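Local structure of D-alanyl-lipoteichoic acid synthetase (Streptococcus pneumoniae, 3BMA) at residues G57-V62 against L355-F360; I293-P298 against I350-L355; M313-V318 against D335-G340. The protein probably takes part in attaching D-alanine to lipoteichoic acid at the cell membrane, as a DltD-family member of the SGNH hydrolase clan. The protein carries 1 engineered substitution. All blocks are in the same frame, centred on the assembly; numbering follows the deposited sequence. Where two conformers were deposited one is given.

Contact 1: residues G57-V62 against L355-F360; sequences GAHPAV and LGWLAF
Two first torsions bring His-59 and Trp-357 side by side: Trp-357 CG stands anti to its carbonyl carbon (chi1 -81°), while His-59 CG is anti to the backbone N (chi1 -164°), and both side chains then point the same way. Their rings meet obliquely, with planes at 66° and 5.0 Å between the centroids of the His-59 imidazole and the Trp-357 six-membered ring. Aliphatic groups, meanwhile, lie over one face of the indole. His-59 CA makes a CH-pi contact 3.9 Å from the centroid of the Trp-357 five-membered ring, and Pro-60 CD makes a second one 3.7 Å from the centroid of the six-membered ring. The proline ring also reaches Phe-360, whose CE2 is 3.9 Å from Pro-60 CG, the two side chains meeting at about a right angle. Nearer the helix backbone, Ala-58 CB rests against both Trp-357 CB and Leu-358 CD2, 3.8 Å from each. No direct hydrogen bond joins the segments, but a water donates both its protons across the gap, to Ala-58 O at 3.0 Å and Trp-357 O at 2.8 Å. His-59 is also the N-cap of helix 60-66: its ND1 accepts from Ala-61 N. With Phe-55 stacked on the imidazole and Trp-52 O weakly bonded to NE2, the ring is held from several directions; the capped start of helix 60-66 thus packs against helix 355-369. Helix 222-235 borders the contact through Val-229 on Ala-58 and Ile-225 on Leu-358, while Phe-46 of strand 43-47 touches both Pro-60 and Phe-360, so that this strand of the parallel sheet backs both helices.

Contact 2: residues I293-P298 against I350-L355; sequences IFIIPP and IHLGWL
Leu-352 meets Pro-298 at about a right angle, and its CD1 methyl lodges against two consecutive proline rings. That single branch lies 3.8 Å from both Pro-297 CB and Pro-298 CD. The other branch, CD2, comes within 4.3 Å of Ile-295 CG2, a looser apolar touch. The chi1 of Leu-352, -106°, is well off a staggered value, and with it the isobutyl group spreads along the strand end. Ile-295, in the strand, and Pro-297, just past its end, both direct their side chains at the loop, and both also touch Val-105 of the adjacent strand 101-105. This is the carboxyl end of the fourth strand in a five-stranded parallel sheet of order 2-1-3-4-5, the arrangement of SGNH hydrolases. The loop facing it contains Asp-348 and His-351, matching the Asp-x-x-His pattern of that clan; Asp-348 OD1 accepts from the backbone N of both Ile-350 and His-351, and His-351 packs on Ser-50 and Glu-51, consistent with a place in the active-site region. At Ile-350, two residues before the leucine, water links the backbones: one molecule donates to Ile-350 O at 2.7 Å and to Pro-298 O at 3.2 Å. The side chain of Ile-350 leads away from the strand and lies about 4 Å from a bound glycerol, probably from the crystallisation liquor.

Contact 3: residues M313-V318 against D335-G340; sequences MYQQTV and DFSKDG
Asp-335 opens the second segment by pointing its carboxylate at helix 311-326, where OD1 lies 3.5 Å from Val-318 CG1, the two side chains arriving from opposite directions. OD1 is also salt-bridged to Arg-322, one turn further along that helix. The other oxygen, OD2, turns back on its own chain and accepts from Ser-337 N at 3.0 Å, nearly along the C-O axis: an Asx turn. From Phe-336 the chain enters a type I beta turn that ends at Asp-339. Ser-337, inside this turn, is the centre of the contact. Its OG, placed between the backbone N and the carbonyl carbon (chi1 72°), stands 2.9 Å from Gln-315 OE1 and equally close to Asp-335 OD2, so its one proton has two acceptors to choose from. Gln-315 bends at chi2 (-59°) to bring its amide to the turn, and NE2 gives a weak, bent bond of 3.1 Å to Ser-337 O. The amide thus addresses both the hydroxyl and the carbonyl of the same residue, which would tend to orient it. Ser-337 CB also rests on Val-318 CG2 at 3.8 Å and near the ring of Tyr-314. Lys-338 then runs its extended chain aslant over the amide, with CG 3.7 Å from Gln-315 OE1. The turn follows edge strand 333-335 of the sheet, and helix 311-326 flanks it: Val-318 packs on Ile-296 of the neighbouring strand 291-296, while Phe-336 on the turn reaches Ile-295.

How the contacts relate
The three contacts are nested along the chain: contact 3 lies inside the loop closed by contact 2, and contact 2 inside that closed by contact 1. Their centres are about 10 Å apart for contacts 1 and 2, about 11 Å for contacts 2 and 3, and about 20 Å for contacts 1 and 3. Contacts 1 and 2 share Leu-355, and Phe-360 of helix 355-369 packs against Ile-295 and Leu-352. Contacts 2 and 3 meet through Tyr-314 OH and Pro-297 O, probably hydrogen-bonded. Together they connect the parallel sheet with its flanking helices around the loop that carries the Asp-x-x-His pattern.

Contact 1: residues G57-V62 against L355-F360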
# COMPACT_ATOMS: atom_id res chain seq x y z
N GLY C 57 -49.21 -22.62 10.90
CA GLY C 57 -48.98 -24.07 10.89
C GLY C 57 -48.51 -24.63 9.56
O GLY C 57 -47.92 -25.71 9.52
N ALA C 58 -48.77 -23.90 8.49
CA ALA C 58 -48.41 -24.33 7.14
C ALA C 58 -47.18 -23.62 6.57
O ALA C 58 -46.76 -23.90 5.45
CB ALA C 58 -49.59 -24.17 6.21
N HIS C 59 -46.61 -22.69 7.36
CA HIS C 59 -45.38 -21.96 7.01
C HIS C 59 -44.24 -22.92 6.68
O HIS C 59 -44.06 -23.92 7.39
CB HIS C 59 -45.00 -21.05 8.19
CG HIS C 59 -44.00 -19.99 7.84
ND1 HIS C 59 -42.65 -20.22 7.77
CD2 HIS C 59 -44.17 -18.67 7.56
CE1 HIS C 59 -42.02 -19.10 7.45
NE2 HIS C 59 -42.92 -18.15 7.32
N PRO C 60 -43.48 -22.66 5.59
CA PRO C 60 -42.39 -23.53 5.11
C PRO C 60 -41.33 -23.91 6.15
O PRO C 60 -40.75 -25.00 6.07
CB PRO C 60 -41.76 -22.73 3.97
CG PRO C 60 -42.29 -21.34 4.11
CD PRO C 60 -43.64 -21.48 4.71
N ALA C 61 -41.08 -23.02 7.11
CA ALA C 61 -40.15 -23.28 8.20
C ALA C 61 -40.71 -24.30 9.20
O ALA C 61 -39.95 -25.08 9.78
CB ALA C 61 -39.80 -21.99 8.90
N VAL C 62 -42.02 -24.27 9.40
CA VAL C 62 -42.71 -25.17 10.32
C VAL C 62 -42.82 -26.59 9.74
O VAL C 62 -42.51 -27.57 10.43
CB VAL C 62 -44.11 -24.62 10.72
CG1 VAL C 62 -44.88 -25.61 11.58
CG2 VAL C 62 -43.96 -23.30 11.45
N LEU C 355 -53.61 -21.31 4.00
CA LEU C 355 -53.81 -22.28 2.92
C LEU C 355 -52.95 -21.95 1.69
O LEU C 355 -52.63 -22.83 0.90
CB LEU C 355 -55.29 -22.38 2.54
CG LEU C 355 -56.17 -23.50 3.12
CD1 LEU C 355 -56.10 -23.61 4.64
CD2 LEU C 355 -57.62 -23.33 2.67
N GLY C 356 -52.57 -20.68 1.56
CA GLY C 356 -51.66 -20.23 0.51
C GLY C 356 -50.25 -20.78 0.65
O GLY C 356 -49.53 -20.92 -0.34
N TRP C 357 -49.86 -21.09 1.88
CA TRP C 357 -48.59 -21.76 2.16
C TRP C 357 -48.59 -23.21 1.69
O TRP C 357 -47.54 -23.77 1.36
CB TRP C 357 -48.26 -21.72 3.65
CG TRP C 357 -47.64 -20.44 4.18
CD1 TRP C 357 -47.96 -19.81 5.34
CD2 TRP C 357 -46.59 -19.66 3.58
NE1 TRP C 357 -47.19 -18.69 5.51
CE2 TRP C 357 -46.34 -18.57 4.44
CE3 TRP C 357 -45.83 -19.76 2.40
CZ2 TRP C 357 -45.38 -17.59 4.17
CZ3 TRP C 357 -44.87 -18.79 2.13
CH2 TRP C 357 -44.65 -17.72 3.01
N LEU C 358 -49.78 -23.82 1.69
CA LEU C 358 -49.93 -25.22 1.29
C LEU C 358 -49.83 -25.39 -0.21
O LEU C 358 -49.29 -26.38 -0.69
CB LEU C 358 -51.25 -25.78 1.82
CG LEU C 358 -51.31 -26.03 3.32
CD1 LEU C 358 -52.69 -26.50 3.71
CD2 LEU C 358 -50.25 -27.05 3.76
N ALA C 359 -50.35 -24.40 -0.95
CA ALA C 359 -50.20 -24.34 -2.40
C ALA C 359 -48.74 -24.06 -2.76
O ALA C 359 -48.21 -24.63 -3.72
CB ALA C 359 -51.11 -23.27 -2.98
N PHE C 360 -48.12 -23.17 -1.98
CA PHE C 360 -46.69 -22.83 -2.06
C PHE C 360 -45.85 -24.10 -1.91
O PHE C 360 -44.99 -24.37 -2.75
CB PHE C 360 -46.37 -21.79 -0.97
CG PHE C 360 -44.91 -21.44 -0.82
CD1 PHE C 360 -44.37 -20.37 -1.52
CD2 PHE C 360 -44.10 -22.14 0.07
CE1 PHE C 360 -43.02 -20.02 -1.36
CE2 PHE C 360 -42.75 -21.81 0.23
CZ PHE C 360 -42.21 -20.74 -0.49
O HOH W 1 -45.21 -23.80 2.86

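Contact 2: residues I293-P298 against I350-L355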
# COMPACT_ATOMS: atom_id res chain seq x y z
N ILE C 293 -36.60 -21.31 -7.92
CA ILE C 293 -38.04 -21.33 -8.17
C ILE C 293 -38.62 -19.98 -7.77
O ILE C 293 -38.45 -19.53 -6.64
CB ILE C 293 -38.77 -22.54 -7.51
CG1 ILE C 293 -40.25 -22.57 -7.91
CG2 ILE C 293 -38.58 -22.57 -5.99
CD1 ILE C 293 -40.91 -23.94 -7.82
N PHE C 294 -39.28 -19.32 -8.72
CA PHE C 294 -39.90 -18.02 -8.47
C PHE C 294 -41.35 -18.13 -8.03
O PHE C 294 -42.10 -18.97 -8.53
CB PHE C 294 -39.77 -17.12 -9.71
CG PHE C 294 -38.35 -16.87 -10.13
CD1 PHE C 294 -37.57 -15.93 -9.46
CD2 PHE C 294 -37.78 -17.60 -11.17
CE1 PHE C 294 -36.25 -15.70 -9.84
CE2 PHE C 294 -36.47 -17.38 -11.55
CZ PHE C 294 -35.70 -16.43 -10.88
N ILE C 295 -41.73 -17.28 -7.08
CA ILE C 295 -43.08 -17.27 -6.54
C ILE C 295 -43.73 -15.93 -6.89
O ILE C 295 -43.19 -14.87 -6.57
CB ILE C 295 -43.10 -17.47 -5.00
CG1 ILE C 295 -42.12 -18.56 -4.55
CG2 ILE C 295 -44.53 -17.68 -4.48
CD1 ILE C 295 -42.43 -19.98 -5.04
N ILE C 296 -44.88 -15.99 -7.56
CA ILE C 296 -45.62 -14.77 -7.88
C ILE C 296 -46.94 -14.78 -7.11
O ILE C 296 -47.87 -15.47 -7.50
CB ILE C 296 -45.85 -14.62 -9.41
CG1 ILE C 296 -44.54 -14.78 -10.18
CG2 ILE C 296 -46.48 -13.26 -9.71
CD1 ILE C 296 -44.66 -14.60 -11.68
N PRO C 297 -47.01 -14.01 -6.00
CA PRO C 297 -48.18 -13.94 -5.13
C PRO C 297 -49.34 -13.14 -5.74
O PRO C 297 -49.10 -12.28 -6.59
CB PRO C 297 -47.66 -13.21 -3.88
CG PRO C 297 -46.18 -13.15 -4.04
CD PRO C 297 -45.93 -13.14 -5.50
N PRO C 298 -50.58 -13.44 -5.32
CA PRO C 298 -51.69 -12.57 -5.67
C PRO C 298 -51.91 -11.45 -4.65
O PRO C 298 -51.31 -11.45 -3.58
CB PRO C 298 -52.88 -13.53 -5.65
CG PRO C 298 -52.55 -14.48 -4.56
CD PRO C 298 -51.04 -14.62 -4.55
N ILE C 350 -51.35 -8.55 0.75
CA ILE C 350 -50.33 -8.86 -0.26
C ILE C 350 -49.51 -10.12 0.03
O ILE C 350 -48.81 -10.62 -0.86
CB ILE C 350 -49.37 -7.66 -0.49
CG1 ILE C 350 -48.85 -7.11 0.85
CG2 ILE C 350 -50.04 -6.57 -1.34
CD1 ILE C 350 -47.67 -6.16 0.72
N HIS C 351 -49.60 -10.63 1.25
CA HIS C 351 -48.76 -11.76 1.68
C HIS C 351 -49.48 -13.09 1.71
O HIS C 351 -50.61 -13.18 2.18
CB HIS C 351 -48.12 -11.49 3.04
CG HIS C 351 -47.23 -10.28 3.06
ND1 HIS C 351 -47.37 -9.27 3.99
CD2 HIS C 351 -46.21 -9.92 2.26
CE1 HIS C 351 -46.46 -8.34 3.76
NE2 HIS C 351 -45.75 -8.71 2.71
N LEU C 352 -48.79 -14.12 1.21
CA LEU C 352 -49.22 -15.51 1.33
C LEU C 352 -49.31 -15.90 2.79
O LEU C 352 -48.50 -15.47 3.61
CB LEU C 352 -48.23 -16.45 0.63
CG LEU C 352 -48.55 -17.12 -0.71
CD1 LEU C 352 -48.95 -16.12 -1.78
CD2 LEU C 352 -47.35 -17.93 -1.18
N GLY C 353 -50.30 -16.73 3.11
CA GLY C 353 -50.46 -17.26 4.44
C GLY C 353 -51.46 -18.39 4.45
O GLY C 353 -52.21 -18.58 3.48
N TRP C 354 -51.47 -19.13 5.56
CA TRP C 354 -52.42 -20.21 5.83
C TRP C 354 -52.49 -21.27 4.73
O TRP C 354 -51.55 -22.03 4.53
CB TRP C 354 -53.81 -19.65 6.18
CG TRP C 354 -53.89 -18.97 7.53
CD1 TRP C 354 -53.53 -19.49 8.74
CD2 TRP C 354 -54.39 -17.65 7.80
NE1 TRP C 354 -53.76 -18.58 9.75
CE2 TRP C 354 -54.29 -17.44 9.20
CE3 TRP C 354 -54.91 -16.62 7.00
CZ2 TRP C 354 -54.69 -16.25 9.81
CZ3 TRP C 354 -55.31 -15.44 7.61
CH2 TRP C 354 -55.20 -15.26 9.00
N LEU C 355 -53.61 -21.31 4.00
CA LEU C 355 -53.81 -22.28 2.92
C LEU C 355 -52.95 -21.95 1.69
O LEU C 355 -52.63 -22.83 0.90
CB LEU C 355 -55.29 -22.38 2.54
CG LEU C 355 -56.17 -23.50 3.12
CD1 LEU C 355 -56.10 -23.61 4.64
CD2 LEU C 355 -57.62 -23.33 2.67
O HOH W 2 -48.74 -9.54 -3.30

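Contact 3: residues M313-V318 against D335-G340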
# COMPACT_ATOMS: atom_id res chain seq x y z
N MET C 313 -54.61 -5.08 -15.36
CA MET C 313 -53.26 -4.55 -15.18
C MET C 313 -52.39 -5.57 -14.47
O MET C 313 -51.27 -5.84 -14.91
CB MET C 313 -53.30 -3.23 -14.39
CG MET C 313 -51.93 -2.61 -14.00
SD MET C 313 -51.13 -3.26 -12.50
CE MET C 313 -52.42 -3.04 -11.28
N TYR C 314 -52.91 -6.13 -13.38
CA TYR C 314 -52.17 -7.06 -12.52
C TYR C 314 -51.65 -8.31 -13.24
O TYR C 314 -50.56 -8.79 -12.95
CB TYR C 314 -53.00 -7.46 -11.30
CG TYR C 314 -52.17 -8.05 -10.17
CD1 TYR C 314 -52.12 -9.43 -9.98
CD2 TYR C 314 -51.44 -7.24 -9.32
CE1 TYR C 314 -51.35 -9.98 -8.95
CE2 TYR C 314 -50.67 -7.78 -8.29
CZ TYR C 314 -50.64 -9.15 -8.11
OH TYR C 314 -49.88 -9.70 -7.10
N GLN C 315 -52.44 -8.85 -14.17
CA GLN C 315 -52.01 -10.00 -14.96
C GLN C 315 -51.11 -9.59 -16.11
O GLN C 315 -50.32 -10.40 -16.60
CB GLN C 315 -53.21 -10.81 -15.46
CG GLN C 315 -54.13 -11.37 -14.35
CD GLN C 315 -53.42 -12.29 -13.36
OE1 GLN C 315 -52.54 -13.08 -13.73
NE2 GLN C 315 -53.82 -12.21 -12.10
N GLN C 316 -51.23 -8.34 -16.54
CA GLN C 316 -50.38 -7.79 -17.60
C GLN C 316 -48.95 -7.54 -17.11
O GLN C 316 -48.01 -7.60 -17.91
CB GLN C 316 -51.00 -6.50 -18.15
CG GLN C 316 -50.58 -6.15 -19.57
CD GLN C 316 -51.17 -4.83 -20.04
OE1 GLN C 316 -50.54 -4.10 -20.81
NE2 GLN C 316 -52.38 -4.51 -19.57
N THR C 317 -48.80 -7.25 -15.82
CA THR C 317 -47.48 -7.08 -15.19
C THR C 317 -46.83 -8.42 -14.88
O THR C 317 -45.61 -8.56 -14.96
CB THR C 317 -47.58 -6.28 -13.88
OG1 THR C 317 -48.34 -7.03 -12.92
CG2 THR C 317 -48.27 -4.97 -14.12
N VAL C 318 -47.66 -9.40 -14.52
CA VAL C 318 -47.20 -10.78 -14.31
C VAL C 318 -46.67 -11.36 -15.62
O VAL C 318 -45.62 -12.00 -15.65
CB VAL C 318 -48.32 -11.68 -13.71
CG1 VAL C 318 -47.95 -13.16 -13.79
CG2 VAL C 318 -48.59 -11.30 -12.26
N ASP C 335 -46.68 -19.61 -10.12
CA ASP C 335 -47.56 -18.46 -10.32
C ASP C 335 -48.88 -18.64 -9.57
O ASP C 335 -49.64 -19.56 -9.85
CB ASP C 335 -47.81 -18.29 -11.82
CG ASP C 335 -48.44 -16.95 -12.18
OD1 ASP C 335 -48.34 -16.57 -13.36
OD2 ASP C 335 -49.02 -16.28 -11.30
N PHE C 336 -49.13 -17.76 -8.61
CA PHE C 336 -50.35 -17.81 -7.80
C PHE C 336 -51.19 -16.55 -7.96
O PHE C 336 -52.15 -16.36 -7.22
CB PHE C 336 -50.02 -18.00 -6.32
CG PHE C 336 -49.22 -19.24 -6.03
CD1 PHE C 336 -49.80 -20.50 -6.14
CD2 PHE C 336 -47.90 -19.15 -5.63
CE1 PHE C 336 -49.07 -21.65 -5.87
CE2 PHE C 336 -47.15 -20.29 -5.35
CZ PHE C 336 -47.74 -21.55 -5.47
N SER C 337 -50.83 -15.70 -8.92
CA SER C 337 -51.46 -14.40 -9.13
C SER C 337 -52.97 -14.41 -9.43
O SER C 337 -53.64 -13.39 -9.27
CB SER C 337 -50.74 -13.64 -10.24
OG SER C 337 -51.02 -14.21 -11.50
N LYS C 338 -53.49 -15.55 -9.87
CA LYS C 338 -54.93 -15.70 -10.12
C LYS C 338 -55.68 -16.35 -8.94
O LYS C 338 -56.89 -16.56 -9.01
CB LYS C 338 -55.18 -16.49 -11.42
CG LYS C 338 -54.88 -15.72 -12.70
CD LYS C 338 -55.04 -16.62 -13.93
CE LYS C 338 -54.78 -15.86 -15.22
NZ LYS C 338 -54.49 -16.79 -16.35
N ASP C 339 -54.96 -16.63 -7.86
CA ASP C 339 -55.54 -17.30 -6.69
C ASP C 339 -55.91 -16.34 -5.56
O ASP C 339 -55.95 -16.73 -4.39
CB ASP C 339 -54.59 -18.38 -6.14
CG ASP C 339 -54.12 -19.35 -7.21
OD1 ASP C 339 -54.82 -19.53 -8.23
OD2 ASP C 339 -53.05 -19.95 -7.02
N GLY C 340 -56.18 -15.08 -5.91
CA GLY C 340 -56.44 -14.03 -4.92
C GLY C 340 -57.79 -14.10 -4.24
O GLY C 340 -57.94 -13.66 -3.10